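Local coordinates for Endoglucanase(Endo-1,4-beta-glucanase)protein (Pseudomonas stutzeri, PDB 6R2J) that probably hydrolyses beta-1,4-glucosidic bonds in cellulose as a family 5 endoglucanase, and is seen here with cellobiose bound, at residues L108-Y119 with I141-W152; E252-P260 with K293-R304. One frame throughout, in Å; residues are numbered along the deposited sequence.

Followed from the N terminus, the chain of this TIM barrel first folds back on itself at contact 1. Residues 108-119, which run from the short strand 107-108 into helix 116-130, meet the loop 141-152 once that helix and strand 136-140 have been made, so the closed loop spans one helix-strand unit. Contact 2 comes wholly later: residues 252-260, after strand 248-252, meet residues 293-304, after strand 280-285, with helix 260-276 between. The two are in series, neither nested nor crossing, and their centres lie about 33 Å apart on opposite sides of the chain's centre. They touch beside the glycan pocket, where Glu144, one of its residues, comes close to Glu252.

Contact 1 (L108-Y119 with I141-W152); sequences LIGSSKVPYEAY and IMNEPHSTVGLW. With BGC (beta-D-glucopyranose), chain E.
Two tyrosine hydroxyls, those of Tyr116 and Tyr119, each donate to a backbone carbonyl across this contact, tying the start of helix 116-130 to the loop after the fourth strand of the TIM barrel. Tyr119 OH binds Ile141 O at 2.7 Å from above the carbonyl plane rather than on a lone pair; the same oxygen also accepts from Trp123 NE1. Tyr116 OH reaches Leu151 O, also at 2.7 Å, closer to that carbonyl's plane with an 18° tilt. Nearby, Leu151 CB packs 3.4 Å from Ile109 O. At the other end, Leu108 CD1 meets Val149 CG2. Just past the type I' turn 148-151, Trp152 N donates to Thr148 OG1, which is also hydrogen-bonded to Glu177 OE2, while Trp152 NE1 bonds to Glu175 O. Leu108 O accepts Ser111 N, which closes the type II turn, and also Ser111 OG at 2.7 Å, in the carbonyl plane. Glu144 OE2, in the glycan pocket, bonds to His206 ND1, and the glucose there to Arg178 O, Trp179 O and Ser214 O. Met142, bent at chi2 and chi3 (57° and 54°), carries its CE to the tip of Ile109, unusually close to CD1 at 3.4 Å.

Contact 2 (E252-P260 with K293-R304); sequences EYGIPDDLP and KLAIEPRNGKDR
Asp257 and Arg304 form a salt bridge in which both terminal nitrogens of the guanidinium converge on one carboxylate oxygen: NH2 lies 2.9 Å and NH1 3.0 Å from Asp257 OD2. The oxygen sits almost exactly in the guanidinium plane, yet it is approached on its anti side, and the two flat groups stand 86° apart. Bends at chi2 and chi3 (-78° and -79°) fold the arginine back over its own segment, where NE donates to Ala295 O at 2.7 Å. That bond and the bridge together should fix the rotation of the group. Arg299 NH2 lies over the centre of one guanidinium face of Arg304, and Arg304 NH1 over that of Arg299; a water that donates to Asp257 OD2 and accepts from Arg299 NH1 links the second arginine to the same carboxylate. The shared carboxylate probably offsets the closeness of the two positive charges.

A second salt bridge lies nearer the surface, where Lys293 NZ meets Asp258 OD2 on its syn side at 2.9 Å. The aliphatic CD of the lysine also passes close to both oxygens of that carboxylate.

These bridges join the loops that follow the seventh and eighth strands of the (beta/alpha)8 barrel, each just before a helix: Leu259 and Arg304 occupy the N-cap positions of helices 260-276 and 305-311. Asp257 N adds a weak backbone hydrogen bond to Lys293 O, and Leu294 CA makes a C-H...O contact with Ile255 O, which also accepts from Gln306.

Inward, Leu294 lies alongside Pro256, pointing the same way, with CD1 3.9 Å from Pro256 CG. Its other branch, CD2, rests on the backbone at Gly254 C, 4.0 Å away.

Contact 1 (L108-Y119 with I141-W152)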
loop_
_atom_site.group_PDB
_atom_site.type_symbol
_atom_site.label_atom_id
_atom_site.label_comp_id
_atom_site.label_asym_id
_atom_site.label_seq_id
_atom_site.Cartn_x
_atom_site.Cartn_y
_atom_site.Cartn_z
ATOM N N LEU A 108 -18.668 9.796 3.110
ATOM C CA LEU A 108 -17.341 10.397 3.281
ATOM C C LEU A 108 -16.945 10.485 4.757
ATOM O O LEU A 108 -17.742 10.896 5.606
ATOM C CB LEU A 108 -17.289 11.797 2.654
ATOM C CG LEU A 108 -17.215 11.894 1.129
ATOM C CD1 LEU A 108 -17.305 13.291 0.619
ATOM C CD2 LEU A 108 -15.917 11.240 0.704
ATOM N N ILE A 109 -15.724 10.053 5.071
ATOM C CA ILE A 109 -15.164 10.260 6.398
ATOM C C ILE A 109 -15.024 11.763 6.625
ATOM O O ILE A 109 -14.361 12.458 5.847
ATOM C CB ILE A 109 -13.807 9.545 6.533
ATOM C CG1 ILE A 109 -13.907 8.051 6.172
ATOM C CG2 ILE A 109 -13.278 9.693 7.970
ATOM C CD1 ILE A 109 -12.569 7.343 5.976
ATOM N N GLY A 110 -15.651 12.272 7.682
ATOM C CA GLY A 110 -15.737 13.695 7.925
ATOM C C GLY A 110 -17.101 14.267 7.628
ATOM O O GLY A 110 -17.354 15.439 7.943
ATOM N N SER A 111 -17.979 13.465 7.027
ATOM C CA SER A 111 -19.374 13.780 6.819
ATOM C C SER A 111 -20.123 13.619 8.136
ATOM O O SER A 111 -19.650 12.965 9.067
ATOM C CB SER A 111 -19.968 12.803 5.811
ATOM O OG SER A 111 -20.216 11.574 6.453
ATOM N N SER A 112 -21.315 14.218 8.203
ATOM C CA SER A 112 -22.134 14.022 9.389
ATOM C C SER A 112 -22.326 12.533 9.666
ATOM O O SER A 112 -22.319 12.103 10.828
ATOM C CB SER A 112 -23.462 14.742 9.217
ATOM O OG SER A 112 -24.168 14.159 8.153
ATOM N N LYS A 113 -22.440 11.708 8.615
ATOM C CA LYS A 113 -22.741 10.294 8.796
ATOM C C LYS A 113 -21.521 9.494 9.269
ATOM O O LYS A 113 -21.662 8.448 9.907
ATOM C CB LYS A 113 -23.194 9.706 7.476
ATOM N N VAL A 114 -20.327 9.985 9.016
ATOM C CA VAL A 114 -19.121 9.252 9.426
ATOM C C VAL A 114 -18.149 10.263 10.019
ATOM O O VAL A 114 -17.223 10.693 9.324
ATOM C CB VAL A 114 -18.487 8.490 8.248
ATOM C CG1 VAL A 114 -17.324 7.603 8.752
ATOM C CG2 VAL A 114 -19.547 7.683 7.526
ATOM N N PRO A 115 -18.303 10.665 11.275
ATOM C CA PRO A 115 -17.439 11.728 11.809
ATOM C C PRO A 115 -15.989 11.280 11.898
ATOM O O PRO A 115 -15.648 10.092 11.882
ATOM C CB PRO A 115 -18.046 12.049 13.188
ATOM C CG PRO A 115 -19.516 11.554 13.067
ATOM C CD PRO A 115 -19.434 10.342 12.172
ATOM N N TYR A 116 -15.123 12.277 11.933
ATOM C CA TYR A 116 -13.711 12.041 12.157
ATOM C C TYR A 116 -13.458 11.181 13.393
ATOM O O TYR A 116 -12.518 10.380 13.410
ATOM C CB TYR A 116 -13.076 13.404 12.358
ATOM C CG TYR A 116 -12.792 14.200 11.123
ATOM C CD1 TYR A 116 -12.861 13.644 9.846
ATOM C CD2 TYR A 116 -12.379 15.517 11.247
ATOM C CE1 TYR A 116 -12.501 14.386 8.725
ATOM C CE2 TYR A 116 -12.063 16.266 10.145
ATOM C CZ TYR A 116 -12.118 15.701 8.892
ATOM O OH TYR A 116 -11.789 16.505 7.842
ATOM N N GLU A 117 -14.252 11.370 14.454
ATOM C CA GLU A 117 -14.088 10.587 15.679
ATOM C C GLU A 117 -14.325 9.096 15.449
ATOM O O GLU A 117 -13.781 8.265 16.181
ATOM C CB GLU A 117 -15.030 11.142 16.765
ATOM C CG GLU A 117 -14.851 10.564 18.191
ATOM C CD GLU A 117 -13.405 10.107 18.521
ATOM O OE1 GLU A 117 -13.206 8.929 18.913
ATOM O OE2 GLU A 117 -12.470 10.936 18.398
ATOM N N ALA A 118 -15.169 8.733 14.485
ATOM C CA ALA A 118 -15.421 7.321 14.220
ATOM C C ALA A 118 -14.212 6.654 13.572
ATOM O O ALA A 118 -13.900 5.492 13.853
ATOM C CB ALA A 118 -16.661 7.208 13.341
ATOM N N TYR A 119 -13.552 7.375 12.678
ATOM C CA TYR A 119 -12.319 6.926 12.045
ATOM C C TYR A 119 -11.173 6.849 13.048
ATOM O O TYR A 119 -10.477 5.838 13.126
ATOM C CB TYR A 119 -12.050 7.919 10.924
ATOM C CG TYR A 119 -10.925 7.642 10.024
ATOM C CD1 TYR A 119 -10.772 6.405 9.423
ATOM C CD2 TYR A 119 -10.018 8.632 9.733
ATOM C CE1 TYR A 119 -9.714 6.152 8.579
ATOM C CE2 TYR A 119 -8.949 8.389 8.886
ATOM C CZ TYR A 119 -8.796 7.142 8.305
ATOM O OH TYR A 119 -7.717 6.915 7.450
ATOM N N ILE A 141 -3.267 4.114 6.665
ATOM C CA ILE A 141 -4.561 4.414 7.259
ATOM C C ILE A 141 -5.668 4.645 6.233
ATOM O O ILE A 141 -6.850 4.549 6.577
ATOM C CB ILE A 141 -4.445 5.596 8.247
ATOM C CG1 ILE A 141 -3.970 6.878 7.568
ATOM C CG2 ILE A 141 -3.469 5.283 9.370
ATOM C CD1 ILE A 141 -4.109 8.126 8.417
ATOM N N MET A 142 -5.345 4.920 4.972
ATOM C CA MET A 142 -6.400 5.013 3.968
ATOM C C MET A 142 -5.816 4.857 2.574
ATOM O O MET A 142 -4.899 5.582 2.217
ATOM C CB MET A 142 -7.114 6.372 4.042
ATOM C CG MET A 142 -8.308 6.548 3.111
ATOM S SD MET A 142 -9.542 5.268 3.383
ATOM C CE MET A 142 -9.844 5.413 5.138
ATOM N N ASN A 143 -6.427 3.995 1.776
ATOM C CA ASN A 143 -6.120 3.851 0.361
ATOM C C ASN A 143 -6.884 4.863 -0.506
ATOM O O ASN A 143 -8.117 5.004 -0.419
ATOM C CB ASN A 143 -6.438 2.409 -0.079
ATOM C CG ASN A 143 -6.187 2.156 -1.574
ATOM O OD1 ASN A 143 -5.045 2.040 -1.980
ATOM N ND2 ASN A 143 -7.257 2.070 -2.382
ATOM N N GLU A 144 -6.130 5.566 -1.342
ATOM C CA GLU A 144 -6.666 6.357 -2.449
ATOM C C GLU A 144 -7.874 7.249 -2.102
ATOM O O GLU A 144 -8.935 7.124 -2.724
ATOM C CB GLU A 144 -6.931 5.500 -3.667
ATOM C CG GLU A 144 -5.620 4.903 -4.245
ATOM C CD GLU A 144 -5.785 4.115 -5.554
ATOM O OE1 GLU A 144 -6.918 3.963 -6.064
ATOM O OE2 GLU A 144 -4.741 3.611 -6.050
ATOM N N PRO A 145 -7.708 8.193 -1.187
ATOM C CA PRO A 145 -8.731 9.234 -1.029
ATOM C C PRO A 145 -9.024 9.910 -2.353
ATOM O O PRO A 145 -8.119 10.224 -3.122
ATOM C CB PRO A 145 -8.115 10.225 -0.038
ATOM C CG PRO A 145 -6.786 9.702 0.317
ATOM C CD PRO A 145 -6.546 8.356 -0.296
ATOM N N HIS A 146 -10.302 10.157 -2.612
ATOM C CA HIS A 146 -10.644 10.910 -3.800
ATOM C C HIS A 146 -11.977 11.585 -3.587
ATOM O O HIS A 146 -12.832 11.068 -2.865
ATOM C CB HIS A 146 -10.738 10.008 -5.031
ATOM C CG HIS A 146 -11.858 9.011 -4.970
ATOM N ND1 HIS A 146 -13.052 9.176 -5.635
ATOM C CD2 HIS A 146 -11.952 7.820 -4.338
ATOM C CE1 HIS A 146 -13.825 8.122 -5.425
ATOM N NE2 HIS A 146 -13.180 7.287 -4.639
ATOM N N SER A 147 -12.121 12.757 -4.212
ATOM C CA SER A 147 -13.358 13.527 -4.154
ATOM C C SER A 147 -13.875 13.615 -2.728
ATOM O O SER A 147 -15.034 13.310 -2.448
ATOM C CB SER A 147 -14.428 12.953 -5.089
ATOM O OG SER A 147 -13.951 12.834 -6.431
ATOM N N THR A 148 -13.005 14.017 -1.810
ATOM C CA THR A 148 -13.398 14.068 -0.402
ATOM C C THR A 148 -13.864 15.452 0.050
ATOM O O THR A 148 -14.071 15.664 1.246
ATOM C CB THR A 148 -12.316 13.522 0.535
ATOM O OG1 THR A 148 -11.200 14.425 0.550
ATOM C CG2 THR A 148 -11.885 12.124 0.115
ATOM N N VAL A 149 -14.091 16.369 -0.888
ATOM C CA VAL A 149 -14.462 17.766 -0.618
ATOM C C VAL A 149 -13.797 18.345 0.626
ATOM O O VAL A 149 -14.483 18.832 1.542
ATOM C CB VAL A 149 -15.992 17.952 -0.558
ATOM C CG1 VAL A 149 -16.613 17.916 -1.976
ATOM C CG2 VAL A 149 -16.600 16.942 0.400
ATOM N N GLY A 150 -12.459 18.296 0.651
ATOM C CA GLY A 150 -11.645 18.946 1.654
ATOM C C GLY A 150 -11.569 18.204 2.957
ATOM O O GLY A 150 -11.026 18.750 3.913
ATOM N N LEU A 151 -12.095 16.982 3.025
ATOM C CA LEU A 151 -12.212 16.285 4.289
ATOM C C LEU A 151 -11.033 15.376 4.575
ATOM O O LEU A 151 -10.816 15.040 5.743
ATOM C CB LEU A 151 -13.470 15.420 4.327
ATOM C CG LEU A 151 -14.782 16.175 4.307
ATOM C CD1 LEU A 151 -15.910 15.200 4.198
ATOM C CD2 LEU A 151 -14.882 17.035 5.552
ATOM N N TRP A 152 -10.272 14.958 3.551
ATOM C CA TRP A 152 -9.221 13.972 3.798
ATOM C C TRP A 152 -8.139 14.460 4.788
ATOM O O TRP A 152 -7.758 13.688 5.688
ATOM C CB TRP A 152 -8.674 13.410 2.473
ATOM C CG TRP A 152 -7.427 12.577 2.719
ATOM C CD1 TRP A 152 -6.191 12.774 2.183
ATOM C CD2 TRP A 152 -7.283 11.462 3.632
ATOM N NE1 TRP A 152 -5.299 11.837 2.672
ATOM C CE2 TRP A 152 -5.951 11.022 3.557
ATOM C CE3 TRP A 152 -8.156 10.766 4.457
ATOM C CZ2 TRP A 152 -5.474 9.955 4.309
ATOM C CZ3 TRP A 152 -7.672 9.712 5.201
ATOM C CH2 TRP A 152 -6.348 9.322 5.123
HETATM C C2 BGC E . -5.012 7.940 -10.219
HETATM C C3 BGC E . -3.915 7.813 -9.210
HETATM C C4 BGC E . -4.048 6.411 -8.713
HETATM C C5 BGC E . -4.534 5.376 -9.680
HETATM C C6 BGC E . -4.479 4.109 -8.880
HETATM C C1 BGC E . -5.628 6.807 -11.079
HETATM O O2 BGC E . -4.724 9.207 -10.937
HETATM O O3 BGC E . -4.043 8.744 -8.129
HETATM O O4 BGC E . -2.761 6.294 -8.153
HETATM O O5 BGC E . -5.937 5.755 -10.077
HETATM O O6 BGC E . -5.350 3.150 -9.537
#

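Contact 2 (E252-P260 with K293-R304)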
loop_
_atom_site.group_PDB
_atom_site.type_symbol
_atom_site.label_atom_id
_atom_site.label_comp_id
_atom_site.label_asym_id
_atom_site.label_seq_id
_atom_site.Cartn_x
_atom_site.Cartn_y
_atom_site.Cartn_z
ATOM N N GLU A 252 1.551 1.334 -4.827
ATOM C CA GLU A 252 1.027 0.502 -5.892
ATOM C C GLU A 252 1.566 0.941 -7.239
ATOM O O GLU A 252 1.743 2.128 -7.494
ATOM C CB GLU A 252 -0.474 0.618 -6.059
ATOM C CG GLU A 252 -1.280 0.075 -4.921
ATOM C CD GLU A 252 -2.753 0.202 -5.180
ATOM O OE1 GLU A 252 -3.131 0.403 -6.373
ATOM O OE2 GLU A 252 -3.512 0.137 -4.185
ATOM N N TYR A 253 1.739 -0.043 -8.116
ATOM C CA TYR A 253 2.222 0.078 -9.482
ATOM C C TYR A 253 2.102 -1.355 -9.990
ATOM O O TYR A 253 2.263 -2.295 -9.206
ATOM C CB TYR A 253 3.660 0.584 -9.541
ATOM C CG TYR A 253 4.689 -0.469 -9.294
ATOM C CD1 TYR A 253 5.077 -0.784 -7.995
ATOM C CD2 TYR A 253 5.281 -1.143 -10.353
ATOM C CE1 TYR A 253 6.005 -1.711 -7.763
ATOM C CE2 TYR A 253 6.222 -2.105 -10.120
ATOM C CZ TYR A 253 6.573 -2.401 -8.835
ATOM O OH TYR A 253 7.527 -3.383 -8.632
ATOM N N GLY A 254 1.802 -1.557 -11.275
ATOM C CA GLY A 254 1.681 -2.898 -11.825
ATOM C C GLY A 254 1.562 -2.807 -13.325
ATOM O O GLY A 254 1.289 -1.738 -13.874
ATOM N N ILE A 255 1.787 -3.943 -13.981
ATOM C CA ILE A 255 1.753 -3.957 -15.438
ATOM C C ILE A 255 1.076 -5.229 -15.914
ATOM O O ILE A 255 1.149 -6.284 -15.280
ATOM C CB ILE A 255 3.169 -3.865 -16.084
ATOM C CG1 ILE A 255 4.047 -5.055 -15.692
ATOM C CG2 ILE A 255 3.890 -2.589 -15.740
ATOM C CD1 ILE A 255 5.444 -5.057 -16.334
ATOM N N PRO A 256 0.393 -5.137 -17.062
ATOM C CA PRO A 256 -0.083 -6.365 -17.706
ATOM C C PRO A 256 1.063 -7.162 -18.298
ATOM O O PRO A 256 2.077 -6.615 -18.730
ATOM C CB PRO A 256 -1.019 -5.855 -18.812
ATOM C CG PRO A 256 -1.302 -4.358 -18.455
ATOM C CD PRO A 256 -0.030 -3.913 -17.794
ATOM N N ASP A 257 0.860 -8.461 -18.369
ATOM C CA ASP A 257 1.817 -9.388 -18.942
ATOM C C ASP A 257 1.817 -9.430 -20.474
ATOM O O ASP A 257 2.542 -10.248 -21.036
ATOM C CB ASP A 257 1.497 -10.782 -18.382
ATOM C CG ASP A 257 0.062 -11.297 -18.766
ATOM O OD1 ASP A 257 -0.469 -10.866 -19.804
ATOM O OD2 ASP A 257 -0.520 -12.161 -18.051
ATOM N N ASP A 258 1.067 -8.568 -21.159
ATOM C CA ASP A 258 0.993 -8.618 -22.618
ATOM C C ASP A 258 1.372 -7.298 -23.276
ATOM O O ASP A 258 1.094 -7.075 -24.467
ATOM C CB ASP A 258 -0.398 -9.065 -23.065
ATOM C CG ASP A 258 -1.488 -8.059 -22.714
ATOM O OD1 ASP A 258 -1.218 -7.138 -21.889
ATOM O OD2 ASP A 258 -2.611 -8.198 -23.286
ATOM N N LEU A 259 2.032 -6.425 -22.529
ATOM C CA LEU A 259 2.455 -5.122 -23.018
ATOM C C LEU A 259 3.958 -5.004 -22.822
ATOM O O LEU A 259 4.406 -4.594 -21.748
ATOM C CB LEU A 259 1.718 -4.020 -22.265
ATOM C CG LEU A 259 0.200 -3.961 -22.397
ATOM C CD1 LEU A 259 -0.257 -2.656 -21.700
ATOM C CD2 LEU A 259 -0.268 -3.977 -23.795
ATOM N N PRO A 260 4.774 -5.346 -23.833
ATOM C CA PRO A 260 6.234 -5.164 -23.701
ATOM C C PRO A 260 6.671 -3.756 -23.258
ATOM O O PRO A 260 7.659 -3.613 -22.518
ATOM C CB PRO A 260 6.762 -5.517 -25.105
ATOM C CG PRO A 260 5.556 -5.654 -26.006
ATOM C CD PRO A 260 4.412 -6.005 -25.100
ATOM N N LYS A 293 -4.281 -9.920 -15.631
ATOM C CA LYS A 293 -3.088 -9.707 -16.441
ATOM C C LYS A 293 -1.980 -9.062 -15.634
ATOM O O LYS A 293 -0.795 -9.254 -15.940
ATOM C CB LYS A 293 -3.430 -8.811 -17.628
ATOM C CG LYS A 293 -3.964 -9.516 -18.846
ATOM C CD LYS A 293 -3.949 -8.600 -20.077
ATOM C CE LYS A 293 -5.304 -8.577 -20.782
ATOM N NZ LYS A 293 -5.257 -7.936 -22.144
ATOM N N LEU A 294 -2.339 -8.277 -14.620
ATOM C CA LEU A 294 -1.316 -7.644 -13.802
ATOM C C LEU A 294 -0.838 -8.537 -12.652
ATOM O O LEU A 294 0.130 -8.182 -11.963
ATOM C CB LEU A 294 -1.837 -6.332 -13.191
ATOM C CG LEU A 294 -1.924 -4.986 -13.918
ATOM C CD1 LEU A 294 -2.968 -5.157 -14.976
ATOM C CD2 LEU A 294 -2.274 -3.875 -12.920
ATOM N N ALA A 295 -1.500 -9.661 -12.410
ATOM C CA ALA A 295 -1.186 -10.468 -11.236
ATOM C C ALA A 295 0.241 -11.019 -11.303
ATOM O O ALA A 295 0.678 -11.523 -12.340
ATOM C CB ALA A 295 -2.197 -11.624 -11.116
ATOM N N ILE A 296 0.964 -10.932 -10.184
ATOM C CA ILE A 296 2.287 -11.534 -10.060
ATOM C C ILE A 296 2.264 -12.889 -9.343
ATOM O O ILE A 296 3.330 -13.495 -9.146
ATOM C CB ILE A 296 3.219 -10.521 -9.365
ATOM C CG1 ILE A 296 4.702 -10.828 -9.578
ATOM C CG2 ILE A 296 2.927 -10.482 -7.893
ATOM C CD1 ILE A 296 5.662 -9.767 -8.990
ATOM N N GLU A 297 1.080 -13.401 -8.994
ATOM C CA GLU A 297 0.975 -14.707 -8.365
ATOM C C GLU A 297 1.330 -15.799 -9.372
ATOM O O GLU A 297 0.792 -15.798 -10.491
ATOM C CB GLU A 297 -0.447 -14.883 -7.866
ATOM C CG GLU A 297 -0.706 -16.128 -7.056
ATOM C CD GLU A 297 0.061 -16.159 -5.783
ATOM O OE1 GLU A 297 0.398 -15.084 -5.279
ATOM O OE2 GLU A 297 0.324 -17.271 -5.289
ATOM N N PRO A 298 2.247 -16.727 -9.026
ATOM C CA PRO A 298 2.609 -17.796 -9.965
ATOM C C PRO A 298 1.472 -18.765 -10.264
ATOM O O PRO A 298 0.483 -18.905 -9.532
ATOM C CB PRO A 298 3.760 -18.518 -9.267
ATOM C CG PRO A 298 3.577 -18.194 -7.807
ATOM C CD PRO A 298 3.090 -16.784 -7.810
ATOM N N ARG A 299 1.630 -19.421 -11.405
ATOM C CA ARG A 299 0.614 -20.276 -11.990
ATOM C C ARG A 299 1.338 -21.536 -12.412
ATOM O O ARG A 299 2.281 -21.456 -13.193
ATOM C CB ARG A 299 0.030 -19.672 -13.266
ATOM C CG ARG A 299 -0.542 -18.312 -13.104
ATOM C CD ARG A 299 -0.917 -17.699 -14.434
ATOM N NE ARG A 299 -1.369 -16.336 -14.200
ATOM C CZ ARG A 299 -1.943 -15.551 -15.102
ATOM N NH1 ARG A 299 -2.131 -16.006 -16.338
ATOM N NH2 ARG A 299 -2.310 -14.304 -14.756
ATOM N N ASN A 300 0.871 -22.687 -11.929
ATOM C CA ASN A 300 1.498 -23.958 -12.279
ATOM C C ASN A 300 2.916 -24.021 -11.760
ATOM O O ASN A 300 3.737 -24.780 -12.295
ATOM C CB ASN A 300 1.552 -24.175 -13.793
ATOM C CG ASN A 300 0.419 -23.479 -14.533
ATOM O OD1 ASN A 300 0.619 -22.496 -15.290
ATOM N ND2 ASN A 300 -0.787 -24.005 -14.340
ATOM N N GLY A 301 3.201 -23.272 -10.699
ATOM C CA GLY A 301 4.564 -23.152 -10.229
ATOM C C GLY A 301 5.472 -22.349 -11.143
ATOM O O GLY A 301 6.684 -22.260 -10.893
ATOM N N LYS A 302 4.908 -21.715 -12.165
ATOM C CA LYS A 302 5.658 -20.900 -13.108
ATOM C C LYS A 302 5.659 -19.443 -12.636
ATOM O O LYS A 302 4.603 -18.798 -12.543
ATOM C CB LYS A 302 5.020 -21.059 -14.492
ATOM C CG LYS A 302 5.808 -20.464 -15.662
ATOM C CD LYS A 302 4.996 -20.542 -16.963
ATOM C CE LYS A 302 3.899 -19.458 -17.010
ATOM N NZ LYS A 302 2.556 -19.938 -16.521
ATOM N N ASP A 303 6.852 -18.928 -12.349
ATOM C CA ASP A 303 6.976 -17.519 -12.026
ATOM C C ASP A 303 6.394 -16.692 -13.148
ATOM O O ASP A 303 6.473 -17.065 -14.323
ATOM C CB ASP A 303 8.435 -17.104 -11.888
ATOM C CG ASP A 303 9.106 -17.739 -10.709
ATOM O OD1 ASP A 303 8.413 -18.118 -9.713
ATOM O OD2 ASP A 303 10.347 -17.858 -10.788
ATOM N N ARG A 304 5.819 -15.554 -12.766
ATOM C CA ARG A 304 5.242 -14.584 -13.673
ATOM C C ARG A 304 6.319 -13.675 -14.242
ATOM O O ARG A 304 7.393 -13.505 -13.650
ATOM C CB ARG A 304 4.211 -13.748 -12.924
ATOM C CG ARG A 304 2.976 -14.542 -12.539
ATOM C CD ARG A 304 2.071 -14.724 -13.747
ATOM N NE ARG A 304 1.292 -13.508 -13.993
ATOM C CZ ARG A 304 0.799 -13.140 -15.172
ATOM N NH1 ARG A 304 1.015 -13.910 -16.236
ATOM N NH2 ARG A 304 0.085 -12.015 -15.262
HETATM O O HOH W 1 -3.041 -13.535 -17.923
#